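ORF99 (Acidianus Filamentous Virus 1, PDB 3DF6) is of unknown function but is a heat- and acid-stable viral protein of the family that includes the anti-CRISPR protein AcrID1, which may hint at a role against host defence. Local coordinates at residues E24-L29 with S89-N94; N30-E35 with E82-V87; D59-D64 with L73-V78. The protein carries 2 engineered substitutions. One frame throughout, in Å; residues are numbered along the deposited sequence.

Contact 1. Residues E24-L29 with S89-N94; sequences EFEMKL and SIKGVN. Engineered in segment 24-29: M27 (natural residue Leu).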
loop_
_atom_site.group_PDB
_atom_site.type_symbol
_atom_site.label_atom_id
_atom_site.label_comp_id
_atom_site.label_asym_id
_atom_site.label_seq_id
_atom_site.Cartn_x
_atom_site.Cartn_y
_atom_site.Cartn_z
ATOM N N GLU C 24 -6.137 -1.717 -5.933
ATOM C CA GLU C 24 -5.800 -2.889 -5.100
ATOM C C GLU C 24 -4.478 -2.604 -4.398
ATOM O O GLU C 24 -3.709 -1.748 -4.849
ATOM C CB GLU C 24 -5.627 -4.152 -5.972
ATOM C CG GLU C 24 -6.916 -4.572 -6.689
ATOM C CD GLU C 24 -6.809 -5.961 -7.260
ATOM O OE1 GLU C 24 -5.757 -6.256 -7.868
ATOM O OE2 GLU C 24 -7.769 -6.762 -7.088
ATOM N N PHE C 25 -4.181 -3.324 -3.327
ATOM C CA PHE C 25 -2.916 -3.072 -2.618
ATOM C C PHE C 25 -2.637 -4.228 -1.682
ATOM O O PHE C 25 -3.523 -5.048 -1.409
ATOM C CB PHE C 25 -2.963 -1.743 -1.815
ATOM C CG PHE C 25 -3.767 -1.840 -0.528
ATOM C CD1 PHE C 25 -3.135 -2.135 0.682
ATOM C CD2 PHE C 25 -5.152 -1.700 -0.542
ATOM C CE1 PHE C 25 -3.891 -2.261 1.872
ATOM C CE2 PHE C 25 -5.914 -1.833 0.649
ATOM C CZ PHE C 25 -5.275 -2.106 1.839
ATOM N N GLU C 26 -1.398 -4.295 -1.215
ATOM C CA GLU C 26 -1.028 -5.149 -0.098
ATOM C C GLU C 26 0.111 -4.465 0.635
ATOM O O GLU C 26 0.922 -3.759 0.028
ATOM C CB GLU C 26 -0.596 -6.544 -0.571
ATOM C CG GLU C 26 0.626 -6.558 -1.437
ATOM C CD GLU C 26 0.940 -7.959 -1.981
ATOM O OE1 GLU C 26 0.427 -8.972 -1.428
ATOM O OE2 GLU C 26 1.738 -8.031 -2.937
HETATM N N MSE C 27 0.171 -4.660 1.938
HETATM C CA MSE C 27 1.237 -4.077 2.746
HETATM C C MSE C 27 1.590 -5.087 3.823
HETATM O O MSE C 27 0.694 -5.678 4.437
HETATM C CB MSE C 27 0.781 -2.801 3.440
HETATM C CG MSE C 27 0.513 -1.613 2.567
HETATM SE SE MSE C 27 0.033 -0.159 3.775
HETATM C CE MSE C 27 -1.641 -0.803 4.509
ATOM N N LYS C 28 2.885 -5.280 4.022
ATOM C CA LYS C 28 3.394 -6.082 5.111
ATOM C C LYS C 28 3.812 -5.112 6.203
ATOM O O LYS C 28 4.443 -4.080 5.914
ATOM C CB LYS C 28 4.574 -6.921 4.638
ATOM C CG LYS C 28 5.111 -7.898 5.674
ATOM C CD LYS C 28 6.191 -8.772 5.050
ATOM C CE LYS C 28 6.598 -9.930 5.976
ATOM N NZ LYS C 28 7.233 -9.396 7.202
ATOM N N LEU C 29 3.450 -5.454 7.445
ATOM C CA LEU C 29 3.510 -4.542 8.573
ATOM C C LEU C 29 3.572 -5.251 9.919
ATOM O O LEU C 29 3.093 -6.376 10.066
ATOM C CB LEU C 29 2.130 -3.869 8.771
ATOM C CG LEU C 29 1.526 -3.108 7.586
ATOM C CD1 LEU C 29 0.024 -2.979 7.728
ATOM C CD2 LEU C 29 2.238 -1.727 7.455
ATOM N N SER C 89 -0.285 -7.811 8.162
ATOM C CA SER C 89 -0.543 -7.582 6.732
ATOM C C SER C 89 -1.954 -7.045 6.526
ATOM O O SER C 89 -2.861 -7.337 7.335
ATOM C CB SER C 89 -0.363 -8.881 5.935
ATOM O OG SER C 89 -0.448 -8.630 4.537
ATOM N N ILE C 90 -2.124 -6.256 5.461
ATOM C CA ILE C 90 -3.392 -5.774 4.975
ATOM C C ILE C 90 -3.338 -5.918 3.432
ATOM O O ILE C 90 -2.324 -5.568 2.810
ATOM C CB ILE C 90 -3.662 -4.277 5.355
ATOM C CG1 ILE C 90 -3.532 -4.051 6.867
ATOM C CG2 ILE C 90 -5.103 -3.890 4.932
ATOM C CD1 ILE C 90 -3.669 -2.542 7.360
ATOM N N LYS C 91 -4.407 -6.451 2.838
ATOM C CA LYS C 91 -4.493 -6.634 1.396
ATOM C C LYS C 91 -5.886 -6.274 0.908
ATOM O O LYS C 91 -6.892 -6.684 1.515
ATOM C CB LYS C 91 -4.160 -8.071 1.009
ATOM C CG LYS C 91 -4.201 -8.377 -0.506
ATOM C CD LYS C 91 -3.780 -9.841 -0.741
ATOM C CE LYS C 91 -3.873 -10.277 -2.206
ATOM N NZ LYS C 91 -3.175 -9.313 -3.118
ATOM N N GLY C 92 -5.932 -5.502 -0.180
ATOM C CA GLY C 92 -7.195 -5.041 -0.757
ATOM C C GLY C 92 -7.293 -5.567 -2.174
ATOM O O GLY C 92 -6.378 -5.375 -2.972
ATOM N N VAL C 93 -8.406 -6.226 -2.473
ATOM C CA VAL C 93 -8.623 -6.912 -3.743
ATOM C C VAL C 93 -9.979 -6.472 -4.315
ATOM O O VAL C 93 -10.918 -6.222 -3.564
ATOM C CB VAL C 93 -8.567 -8.461 -3.452
ATOM C CG1 VAL C 93 -9.334 -9.281 -4.426
ATOM C CG2 VAL C 93 -7.113 -8.936 -3.384
ATOM N N ASN C 94 -10.096 -6.401 -5.633
ATOM C CA ASN C 94 -11.386 -6.160 -6.274
ATOM C C ASN C 94 -11.964 -7.480 -6.688
ATOM O O ASN C 94 -11.209 -8.385 -6.979
ATOM C CB ASN C 94 -11.186 -5.366 -7.548
ATOM C CG ASN C 94 -10.829 -3.959 -7.272
ATOM O OD1 ASN C 94 -11.330 -3.369 -6.322
ATOM N ND2 ASN C 94 -9.963 -3.404 -8.089
#
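With chi1 at 76°, F25 holds its ring carbon CG between its own backbone N and carbonyl carbon, and this swings the ring across to the partner strand, over the backbone of G92. One ring face meets G92 N, and CE2 reaches G92 CA at 3.7 Å; glycine, with no side chain of its own, has its backbone sheltered by the phenyl group, the cross-strand pairing known as aromatic rescue of glycine. I90 turns CG2 anti to its backbone N, and this methyl meets the ring edge at CZ, 3.6 Å away. Its other branch runs alongside the selenomethionine at M27, an engineered residue, and its CD1 touches L29 CD1 at 3.7 Å.

Strands 25-34 and 84-96 are antiparallel neighbours in the sheet, and helix 3-18 packs on the face that carries F25, M27 and L29. Strand 25-34 is outermost within the chain, yet it pairs with a strand of the second subunit, so the sheet runs on across the dimer.

On the reverse face E26 and K91 run side by side, but their salt bridge is long, OE1 to NZ 4.0 Å. Where the ladder ends, E24 OE2 takes over from the backbone carbonyls: its anti lone pair receives the nearly straight N-H of N94 at 2.8 Å. The amide OD1 of N94 is held by K71.

Contact 2. Residues N30-E35 with E82-V87; sequences NTTLDE and EFKYTV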
loop_
_atom_site.group_PDB
_atom_site.type_symbol
_atom_site.label_atom_id
_atom_site.label_comp_id
_atom_site.label_asym_id
_atom_site.label_seq_id
_atom_site.Cartn_x
_atom_site.Cartn_y
_atom_site.Cartn_z
ATOM N N ASN C 30 4.052 -4.479 10.928
ATOM C CA ASN C 30 4.203 -5.055 12.267
ATOM C C ASN C 30 3.951 -3.908 13.205
ATOM O O ASN C 30 4.873 -3.316 13.746
ATOM C CB ASN C 30 5.545 -5.717 12.554
ATOM C CG ASN C 30 5.569 -6.461 13.875
ATOM O OD1 ASN C 30 4.584 -6.506 14.618
ATOM N ND2 ASN C 30 6.718 -7.036 14.184
ATOM N N THR C 31 2.684 -3.569 13.379
ATOM C CA THR C 31 2.322 -2.431 14.216
ATOM C C THR C 31 1.087 -2.809 15.035
ATOM O O THR C 31 0.257 -3.618 14.592
ATOM C CB THR C 31 2.129 -1.136 13.331
ATOM O OG1 THR C 31 1.938 0.018 14.162
ATOM C CG2 THR C 31 0.962 -1.290 12.337
ATOM N N THR C 32 0.981 -2.254 16.238
ATOM C CA THR C 32 -0.081 -2.647 17.147
ATOM C C THR C 32 -1.126 -1.548 17.301
ATOM O O THR C 32 -0.828 -0.448 17.785
ATOM C CB THR C 32 0.481 -3.082 18.530
ATOM O OG1 THR C 32 1.341 -4.208 18.345
ATOM C CG2 THR C 32 -0.659 -3.485 19.481
ATOM N N LEU C 33 -2.346 -1.879 16.893
ATOM C CA LEU C 33 -3.478 -0.973 16.907
ATOM C C LEU C 33 -4.364 -1.160 18.123
ATOM O O LEU C 33 -4.702 -2.294 18.480
ATOM C CB LEU C 33 -4.363 -1.207 15.683
ATOM C CG LEU C 33 -4.023 -0.538 14.346
ATOM C CD1 LEU C 33 -2.649 -0.971 13.838
ATOM C CD2 LEU C 33 -5.102 -0.884 13.337
ATOM N N ASP C 34 -4.749 -0.024 18.715
ATOM C CA ASP C 34 -5.832 0.059 19.696
ATOM C C ASP C 34 -7.142 -0.424 19.034
ATOM O O ASP C 34 -7.287 -0.336 17.816
ATOM C CB ASP C 34 -5.941 1.530 20.130
ATOM C CG ASP C 34 -7.110 1.818 21.052
ATOM O OD1 ASP C 34 -7.777 0.887 21.558
ATOM O OD2 ASP C 34 -7.355 3.018 21.294
ATOM N N GLU C 35 -8.082 -0.933 19.831
ATOM C CA GLU C 35 -9.360 -1.394 19.297
ATOM C C GLU C 35 -10.047 -0.328 18.447
ATOM O O GLU C 35 -10.581 -0.632 17.379
ATOM C CB GLU C 35 -10.311 -1.826 20.416
ATOM C CG GLU C 35 -11.595 -2.488 19.878
ATOM C CD GLU C 35 -12.535 -2.916 20.969
ATOM O OE1 GLU C 35 -12.205 -2.738 22.156
ATOM O OE2 GLU C 35 -13.630 -3.412 20.644
ATOM N N GLU C 82 -5.508 -6.346 26.688
ATOM C CA GLU C 82 -6.091 -4.996 26.696
ATOM C C GLU C 82 -6.607 -4.618 25.312
ATOM O O GLU C 82 -6.533 -3.449 24.911
ATOM C CB GLU C 82 -5.111 -3.926 27.209
ATOM C CG GLU C 82 -5.181 -3.662 28.708
ATOM C CD GLU C 82 -4.241 -4.538 29.503
ATOM O OE1 GLU C 82 -3.176 -4.918 28.969
ATOM O OE2 GLU C 82 -4.560 -4.838 30.671
ATOM N N PHE C 83 -7.119 -5.623 24.598
ATOM C CA PHE C 83 -7.853 -5.429 23.344
ATOM C C PHE C 83 -7.034 -4.620 22.333
ATOM O O PHE C 83 -7.466 -3.548 21.893
ATOM C CB PHE C 83 -9.221 -4.774 23.626
ATOM C CG PHE C 83 -10.019 -5.478 24.688
ATOM C CD1 PHE C 83 -10.941 -6.459 24.341
ATOM C CD2 PHE C 83 -9.833 -5.173 26.042
ATOM C CE1 PHE C 83 -11.678 -7.122 25.323
ATOM C CE2 PHE C 83 -10.564 -5.828 27.037
ATOM C CZ PHE C 83 -11.482 -6.812 26.672
ATOM N N LYS C 84 -5.838 -5.132 22.018
ATOM C CA LYS C 84 -4.928 -4.565 21.007
ATOM C C LYS C 84 -4.739 -5.589 19.900
ATOM O O LYS C 84 -4.875 -6.786 20.136
ATOM C CB LYS C 84 -3.552 -4.238 21.605
ATOM C CG LYS C 84 -3.553 -3.381 22.872
ATOM C CD LYS C 84 -3.735 -1.885 22.611
ATOM C CE LYS C 84 -3.799 -1.143 23.963
ATOM N NZ LYS C 84 -4.447 0.208 23.864
ATOM N N TYR C 85 -4.410 -5.117 18.694
ATOM C CA TYR C 85 -4.334 -5.971 17.519
ATOM C C TYR C 85 -3.028 -5.641 16.832
ATOM O O TYR C 85 -2.839 -4.514 16.364
ATOM C CB TYR C 85 -5.550 -5.711 16.591
ATOM C CG TYR C 85 -6.893 -5.924 17.310
ATOM C CD1 TYR C 85 -7.642 -7.089 17.115
ATOM C CD2 TYR C 85 -7.383 -4.973 18.217
ATOM C CE1 TYR C 85 -8.859 -7.294 17.793
ATOM C CE2 TYR C 85 -8.587 -5.171 18.912
ATOM C CZ TYR C 85 -9.319 -6.330 18.696
ATOM O OH TYR C 85 -10.511 -6.520 19.392
ATOM N N THR C 86 -2.096 -6.593 16.842
ATOM C CA THR C 86 -0.862 -6.436 16.080
ATOM C C THR C 86 -1.109 -6.845 14.615
ATOM O O THR C 86 -1.230 -8.029 14.295
ATOM C CB THR C 86 0.305 -7.250 16.668
ATOM O OG1 THR C 86 0.545 -6.836 18.014
ATOM C CG2 THR C 86 1.577 -7.040 15.860
ATOM N N VAL C 87 -1.161 -5.851 13.738
ATOM C CA VAL C 87 -1.414 -6.086 12.323
ATOM C C VAL C 87 -0.109 -6.457 11.613
ATOM O O VAL C 87 0.905 -5.743 11.717
ATOM C CB VAL C 87 -2.107 -4.866 11.670
ATOM C CG1 VAL C 87 -2.299 -5.076 10.152
ATOM C CG2 VAL C 87 -3.467 -4.585 12.341
HETATM O O HOH W 1 -7.794 -1.115 22.962
#
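N30 reaches across to T86 at the start of the pairing: its amide oxygen OD1 lies 3.3 Å from the methyl CG2 of T86, while its CA faces the carbonyl of V87. T31 pairs with V87 through two backbone bonds, of which V87 N to T31 O, 2.8 Å, is the shorter. Its side chain lies on the face turned to helix 3-18, where OG1 bonds to H7.

At T32 the chemistry moves to the opposite face. T32 and T86 both place OG1 beside their own backbone N, with chi1 of -61° and -59°, and the two hydroxyls meet at 2.8 Å; either could be the donor. T86 OG1 is also bonded to Q80, which ties the pair to the end of strand 69-80. The methyl of T32 rests on K84 CB, the two side chains crossing at about a right angle.

These residues close the far end of the antiparallel ladder between strands 25-34 and 84-96, just where the first strand gives way to helix 35-42. L33 makes the last close pair, its N 2.7 Å from Y85 O, and its CD1 packs on V87 CG2 at 4.0 Å. L33 O returns the bond from Y85 N and also lies in plane at the edge of the tyrosine ring.

D34 is the N-cap of the helix, its OD1 making a weak bond to L36 N; K84 NZ stands 4.1 Å from that oxygen, beyond a salt bridge. E35, in the first turn, sets CA 3.9 Å from Y85 CE2 and runs its extended chain beside both Y85 and F83. F38, further along the helix, stacks on the Y85 ring.

Contact 3. Residues D59-D64 with L73-V78; sequences DEYSYD and LFVEYV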
loop_
_atom_site.group_PDB
_atom_site.type_symbol
_atom_site.label_atom_id
_atom_site.label_comp_id
_atom_site.label_asym_id
_atom_site.label_seq_id
_atom_site.Cartn_x
_atom_site.Cartn_y
_atom_site.Cartn_z
ATOM N N ASP C 59 -8.731 -12.106 8.757
ATOM C CA ASP C 59 -10.118 -11.774 8.485
ATOM C C ASP C 59 -10.279 -11.251 7.067
ATOM O O ASP C 59 -9.425 -10.533 6.555
ATOM C CB ASP C 59 -10.647 -10.725 9.453
ATOM C CG ASP C 59 -10.753 -11.228 10.882
ATOM O OD1 ASP C 59 -10.387 -12.394 11.187
ATOM O OD2 ASP C 59 -11.192 -10.422 11.716
ATOM N N GLU C 60 -11.396 -11.608 6.459
ATOM C CA GLU C 60 -11.738 -11.156 5.130
ATOM C C GLU C 60 -13.024 -10.347 5.245
ATOM O O GLU C 60 -14.042 -10.876 5.668
ATOM C CB GLU C 60 -11.952 -12.367 4.239
ATOM C CG GLU C 60 -12.366 -12.031 2.824
ATOM C CD GLU C 60 -12.703 -13.302 2.046
ATOM O OE1 GLU C 60 -12.225 -14.395 2.440
ATOM O OE2 GLU C 60 -13.448 -13.214 1.059
ATOM N N TYR C 61 -12.954 -9.074 4.895
ATOM C CA TYR C 61 -14.100 -8.170 4.972
ATOM C C TYR C 61 -14.510 -7.766 3.572
ATOM O O TYR C 61 -13.679 -7.335 2.789
ATOM C CB TYR C 61 -13.733 -6.927 5.761
ATOM C CG TYR C 61 -13.204 -7.236 7.149
ATOM C CD1 TYR C 61 -14.066 -7.654 8.169
ATOM C CD2 TYR C 61 -11.855 -7.111 7.434
ATOM C CE1 TYR C 61 -13.572 -7.944 9.471
ATOM C CE2 TYR C 61 -11.353 -7.381 8.717
ATOM C CZ TYR C 61 -12.211 -7.795 9.718
ATOM O OH TYR C 61 -11.702 -8.051 10.972
ATOM N N SER C 62 -15.799 -7.893 3.271
ATOM C CA SER C 62 -16.328 -7.585 1.943
ATOM C C SER C 62 -17.204 -6.319 2.011
ATOM O O SER C 62 -17.964 -6.133 2.976
ATOM C CB SER C 62 -17.118 -8.800 1.416
ATOM O OG SER C 62 -16.244 -9.932 1.325
ATOM N N TYR C 63 -17.083 -5.454 0.994
ATOM C CA TYR C 63 -17.810 -4.186 0.940
ATOM C C TYR C 63 -18.460 -4.091 -0.439
ATOM O O TYR C 63 -17.754 -4.202 -1.457
ATOM C CB TYR C 63 -16.857 -2.975 1.154
ATOM C CG TYR C 63 -15.962 -3.077 2.395
ATOM C CD1 TYR C 63 -16.270 -2.357 3.558
ATOM C CD2 TYR C 63 -14.834 -3.900 2.408
ATOM C CE1 TYR C 63 -15.466 -2.447 4.696
ATOM C CE2 TYR C 63 -14.025 -3.997 3.542
ATOM C CZ TYR C 63 -14.358 -3.263 4.680
ATOM O OH TYR C 63 -13.562 -3.347 5.802
ATOM N N ASP C 64 -19.782 -3.904 -0.479
ATOM C CA ASP C 64 -20.492 -3.735 -1.755
ATOM C C ASP C 64 -20.019 -2.412 -2.364
ATOM O O ASP C 64 -20.126 -1.378 -1.735
ATOM C CB ASP C 64 -22.008 -3.661 -1.542
ATOM C CG ASP C 64 -22.572 -4.868 -0.817
ATOM O OD1 ASP C 64 -22.006 -5.985 -0.949
ATOM O OD2 ASP C 64 -23.609 -4.684 -0.117
ATOM N N LEU C 73 -11.183 -6.796 1.742
ATOM C CA LEU C 73 -10.061 -6.419 2.595
ATOM C C LEU C 73 -9.642 -7.591 3.477
ATOM O O LEU C 73 -10.450 -8.146 4.219
ATOM C CB LEU C 73 -10.468 -5.230 3.481
ATOM C CG LEU C 73 -9.327 -4.601 4.287
ATOM C CD1 LEU C 73 -8.429 -3.739 3.323
ATOM C CD2 LEU C 73 -9.854 -3.803 5.463
ATOM N N PHE C 74 -8.376 -7.984 3.388
ATOM C CA PHE C 74 -7.846 -9.041 4.233
ATOM C C PHE C 74 -6.910 -8.413 5.259
ATOM O O PHE C 74 -5.979 -7.701 4.884
ATOM C CB PHE C 74 -7.061 -10.045 3.387
ATOM C CG PHE C 74 -7.885 -10.745 2.365
ATOM C CD1 PHE C 74 -8.420 -11.996 2.644
ATOM C CD2 PHE C 74 -8.125 -10.163 1.110
ATOM C CE1 PHE C 74 -9.189 -12.675 1.700
ATOM C CE2 PHE C 74 -8.908 -10.825 0.152
ATOM C CZ PHE C 74 -9.447 -12.089 0.455
ATOM N N VAL C 75 -7.153 -8.683 6.543
ATOM C CA VAL C 75 -6.317 -8.154 7.623
ATOM C C VAL C 75 -5.779 -9.328 8.421
ATOM O O VAL C 75 -6.539 -10.116 8.972
ATOM C CB VAL C 75 -7.089 -7.180 8.579
ATOM C CG1 VAL C 75 -6.149 -6.598 9.628
ATOM C CG2 VAL C 75 -7.751 -6.049 7.794
ATOM N N GLU C 76 -4.462 -9.460 8.441
ATOM C CA GLU C 76 -3.806 -10.498 9.199
ATOM C C GLU C 76 -3.310 -9.902 10.519
ATOM O O GLU C 76 -2.584 -8.905 10.514
ATOM C CB GLU C 76 -2.623 -11.039 8.394
ATOM C CG GLU C 76 -1.971 -12.284 8.978
ATOM C CD GLU C 76 -0.609 -12.592 8.332
ATOM O OE1 GLU C 76 -0.163 -11.801 7.489
ATOM O OE2 GLU C 76 0.009 -13.620 8.670
ATOM N N TYR C 77 -3.693 -10.504 11.646
ATOM C CA TYR C 77 -3.362 -9.923 12.947
ATOM C C TYR C 77 -3.215 -10.931 14.077
ATOM O O TYR C 77 -3.701 -12.075 13.987
ATOM C CB TYR C 77 -4.393 -8.851 13.361
ATOM C CG TYR C 77 -5.819 -9.355 13.537
ATOM C CD1 TYR C 77 -6.303 -9.747 14.791
ATOM C CD2 TYR C 77 -6.678 -9.444 12.439
ATOM C CE1 TYR C 77 -7.623 -10.209 14.940
ATOM C CE2 TYR C 77 -7.972 -9.888 12.572
ATOM C CZ TYR C 77 -8.445 -10.264 13.817
ATOM O OH TYR C 77 -9.738 -10.702 13.912
ATOM N N VAL C 78 -2.562 -10.471 15.150
ATOM C CA VAL C 78 -2.500 -11.202 16.413
ATOM C C VAL C 78 -3.263 -10.405 17.483
ATOM O O VAL C 78 -3.057 -9.199 17.638
ATOM C CB VAL C 78 -1.046 -11.476 16.836
ATOM C CG1 VAL C 78 -0.989 -12.234 18.178
ATOM C CG2 VAL C 78 -0.298 -12.259 15.737
#
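D59 presents its carboxylate to the edge of the Y77 ring, the two planes almost perpendicular (87°), though the side chains themselves meet at a slant. The phenol OH of Y77 donates to D59 OD2 at 2.6 Å, coming in from above the carboxylate plane, 38° out of it. Y77 gets there because chi1 of 62° sets its ring between its own backbone N and carbonyl carbon and leans it toward the other strand. Y61 OH adds a weak bond to the same oxygen, while D59 OD1 is taken by S50 of strand 47-53, so both oxygens of this buried acid have hydroxyl partners.

Y61 turns its edge to V75, with CG2 in the ring plane and 3.9 Å from CE2. Y63 likewise offers an edge to L73, whose CB lies 3.8 Å from the tyrosine CE2; the phenol OH bonds to the carbonyl of I42.

The two strands, 56-64 and 69-80, are the arms of a beta hairpin in the middle of the sheet. Helix 35-42 lies over the tyrosine face, and its F38 touches Y61 and V75 and meets Y77 edge-to-face. Paired backbone bonds join D59 to V75 and Y61 to L73, Y61 N to L73 O being 2.8 Å and close to straight.

E60 and F74 occupy the reverse face. They point the same way, side by side, and the extended chain of E60 puts CG 3.4 Å from F74 CE1, with its carboxylate lying beside CE1 and CZ, its plane turned well away from perpendicular to the ring. A weak, long ion pair links that carboxylate to K72.

How the contacts relate
Contacts 1 and 2 are successive lengths of one ladder, strand 25-34 on strand 84-96, their centres about 17 Å apart; contact 3 joins the next two strands of the same sheet. Strand 84-96 connects them, bonding through its backbone to strand 69-80, as in F74 N to K91 O. Contact 3 is the buried one, with an aspartate bonded by hydroxyl groups among aromatics under helix 35-42. Contact 1 is partly buried: apolar under helix 3-18, charged on the reverse, and continued by the second subunit. Contact 2, furthest from the chain centre, is the most exposed and adds a threonine hydroxyl pair and a helix cap to its backbone bonds. Y85 on Y77 and I90 on L73 are among the side-chain contacts between the ladders.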